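Local coordinates for SPCU (Pseudomonas aeruginosa, PDB 4AKX), which probably serves as the type III secretion chaperone of the cytotoxic phospholipase ExoU, with which it forms a complex, at residues L46-P50 and A81-V85. Numbering follows the deposited sequence.
Sequences LGLVP and AGRLV
Leu-46 and Gly-47 together face the single residue Leu-84, a worked example of how an extra residue is fitted into an antiparallel strand pair. Leu-46 N donates to Leu-84 O at 2.8 Å, and Leu-84 N returns a bond to Gly-47 O at 2.9 Å, reaching it tilted 34° from the carbonyl plane. Gly-47 takes a positive phi of 86°, where a side chain would press on the preceding carbonyl. Beyond the irregularity, Leu-48 pairs with Arg-83 as a non-hydrogen-bonded pair, and Val-49 N donates to Gly-82 O at 3.1 Å.

The side chains part to two faces. Leu-84 CB points toward the partner strand, and its CD1 lies 4.0 Å from Val-49 CG2; Leu-46, nearby, packs on His-111, Leu-114 and Val-115 of helix 97-118. On the opposite side of the sheet, Leu-48 CD2 sits over one face of the Arg-83 guanidinium, toward its rim and 4.1 Å from CZ. Arg-83 has CG anti to its own N, and a bend at chi3 (-62°) brings the guanidinium back over this methyl. The position of the Arg-83 guanidinium is fixed further by salt bridges from NH1 to Glu-45 and from NH2 to Glu-609 of the ExoU chain.

The whole is a beta bulge at the end of strand 39-48, opposite the start of strand 83-91, antiparallel neighbours in the chaperone's sheet, beside bound ExoU.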
ATOM      1  N   LEU A  46       8.940  -5.812  -8.117  1.00 64.94           N
ATOM      2  CA  LEU A  46       7.890  -6.797  -8.179  1.00 62.47           C
ATOM      3  C   LEU A  46       6.940  -6.638  -9.369  1.00 69.87           C
ATOM      4  O   LEU A  46       5.899  -7.277  -9.400  1.00 79.29           O
ATOM      5  CB  LEU A  46       7.106  -6.785  -6.877  1.00 60.84           C
ATOM      6  CG  LEU A  46       7.752  -7.510  -5.684  1.00 63.63           C
ATOM      7  CD1 LEU A  46       7.074  -7.149  -4.369  1.00 59.41           C
ATOM      8  CD2 LEU A  46       7.727  -9.025  -5.887  1.00 65.79           C
ATOM      9  N   GLY A  47       7.293  -5.811 -10.354  1.00 71.08           N
ATOM     10  CA  GLY A  47       6.344  -5.444 -11.429  1.00 68.01           C
ATOM     11  C   GLY A  47       5.404  -4.254 -11.166  1.00 71.12           C
ATOM     12  O   GLY A  47       5.246  -3.778 -10.035  1.00 71.69           O
ATOM     13  N   LEU A  48       4.774  -3.770 -12.232  1.00 74.30           N
ATOM     14  CA  LEU A  48       3.798  -2.686 -12.133  1.00 66.96           C
ATOM     15  C   LEU A  48       2.588  -3.158 -11.360  1.00 66.26           C
ATOM     16  O   LEU A  48       2.105  -4.275 -11.569  1.00 67.15           O
ATOM     17  CB  LEU A  48       3.352  -2.217 -13.533  1.00 66.88           C
ATOM     18  CG  LEU A  48       4.424  -1.572 -14.416  1.00 67.96           C
ATOM     19  CD1 LEU A  48       3.888  -1.117 -15.755  1.00 72.69           C
ATOM     20  CD2 LEU A  48       5.090  -0.405 -13.704  1.00 71.04           C
ATOM     21  N   VAL A  49       2.086  -2.296 -10.482  1.00 61.56           N
ATOM     22  CA  VAL A  49       0.872  -2.587  -9.763  1.00 58.22           C
ATOM     23  C   VAL A  49      -0.236  -2.984 -10.731  1.00 65.76           C
ATOM     24  O   VAL A  49      -0.452  -2.338 -11.768  1.00 66.42           O
ATOM     25  CB  VAL A  49       0.428  -1.410  -8.903  1.00 57.36           C
ATOM     26  CG1 VAL A  49      -0.863  -1.749  -8.190  1.00 62.89           C
ATOM     27  CG2 VAL A  49       1.470  -1.084  -7.866  1.00 53.04           C
ATOM     28  N   PRO A  50      -0.911  -4.096 -10.431  1.00 69.59           N
ATOM     29  CA  PRO A  50      -1.967  -4.566 -11.315  1.00 71.05           C
ATOM     30  C   PRO A  50      -3.230  -3.799 -11.063  1.00 74.33           C
ATOM     31  O   PRO A  50      -3.426  -3.267  -9.965  1.00 71.75           O
ATOM     32  CB  PRO A  50      -2.178  -6.018 -10.884  1.00 71.67           C
ATOM     33  CG  PRO A  50      -1.013  -6.363 -10.029  1.00 70.71           C
ATOM     34  CD  PRO A  50      -0.551  -5.090  -9.414  1.00 65.50           C
ATOM     35  N   ALA A  81       6.715   5.526 -11.500  1.00 77.07           N
ATOM     36  CA  ALA A  81       6.186   4.846 -12.662  1.00 76.05           C
ATOM     37  C   ALA A  81       5.153   3.793 -12.265  1.00 71.88           C
ATOM     38  O   ALA A  81       4.562   3.157 -13.120  1.00 85.26           O
ATOM     39  CB  ALA A  81       7.307   4.235 -13.484  1.00 75.66           C
ATOM     40  N   GLY A  82       4.886   3.647 -10.981  1.00 61.94           N
ATOM     41  CA  GLY A  82       3.831   2.743 -10.561  1.00 62.12           C
ATOM     42  C   GLY A  82       4.334   1.329 -10.380  1.00 64.26           C
ATOM     43  O   GLY A  82       3.557   0.381 -10.365  1.00 64.58           O
ATOM     44  N   ARG A  83       5.651   1.196 -10.227  1.00 70.74           N
ATOM     45  CA  ARG A  83       6.303  -0.096 -10.100  1.00 63.29           C
ATOM     46  C   ARG A  83       6.431  -0.429  -8.656  1.00 60.75           C
ATOM     47  O   ARG A  83       6.948   0.378  -7.870  1.00 57.75           O
ATOM     48  CB  ARG A  83       7.680  -0.067 -10.726  1.00 64.02           C
ATOM     49  CG  ARG A  83       8.286  -1.458 -10.902  1.00 69.74           C
ATOM     50  CD  ARG A  83       9.656  -1.402 -11.584  1.00 63.92           C
ATOM     51  NE  ARG A  83       9.550  -0.858 -12.915  1.00 65.29           N
ATOM     52  CZ  ARG A  83       8.998  -1.517 -13.913  1.00 72.51           C
ATOM     53  NH1 ARG A  83       8.518  -2.732 -13.701  1.00 74.41           N
ATOM     54  NH2 ARG A  83       8.920  -0.967 -15.114  1.00 79.39           N
ATOM     55  N   LEU A  84       5.941  -1.621  -8.306  1.00 66.61           N
ATOM     56  CA  LEU A  84       5.851  -2.079  -6.910  1.00 61.44           C
ATOM     57  C   LEU A  84       7.185  -2.621  -6.421  1.00 60.24           C
ATOM     58  O   LEU A  84       7.792  -3.481  -7.055  1.00 67.21           O
ATOM     59  CB  LEU A  84       4.775  -3.138  -6.766  1.00 60.84           C
ATOM     60  CG  LEU A  84       4.040  -2.977  -5.447  1.00 64.21           C
ATOM     61  CD1 LEU A  84       2.853  -3.907  -5.471  1.00 71.45           C
ATOM     62  CD2 LEU A  84       4.942  -3.333  -4.288  1.00 71.45           C
ATOM     63  N   VAL A  85       7.648  -2.094  -5.302  1.00 52.99           N
ATOM     64  CA  VAL A  85       9.047  -2.183  -4.944  1.00 50.61           C
ATOM     65  C   VAL A  85       9.178  -2.517  -3.467  1.00 52.35           C
ATOM     66  O   VAL A  85       8.386  -2.046  -2.640  1.00 60.57           O
ATOM     67  CB  VAL A  85       9.757  -0.847  -5.225  1.00 50.19           C
ATOM     68  CG1 VAL A  85      11.080  -0.789  -4.496  1.00 55.08           C
ATOM     69  CG2 VAL A  85       9.965  -0.650  -6.708  1.00 49.15           C
TER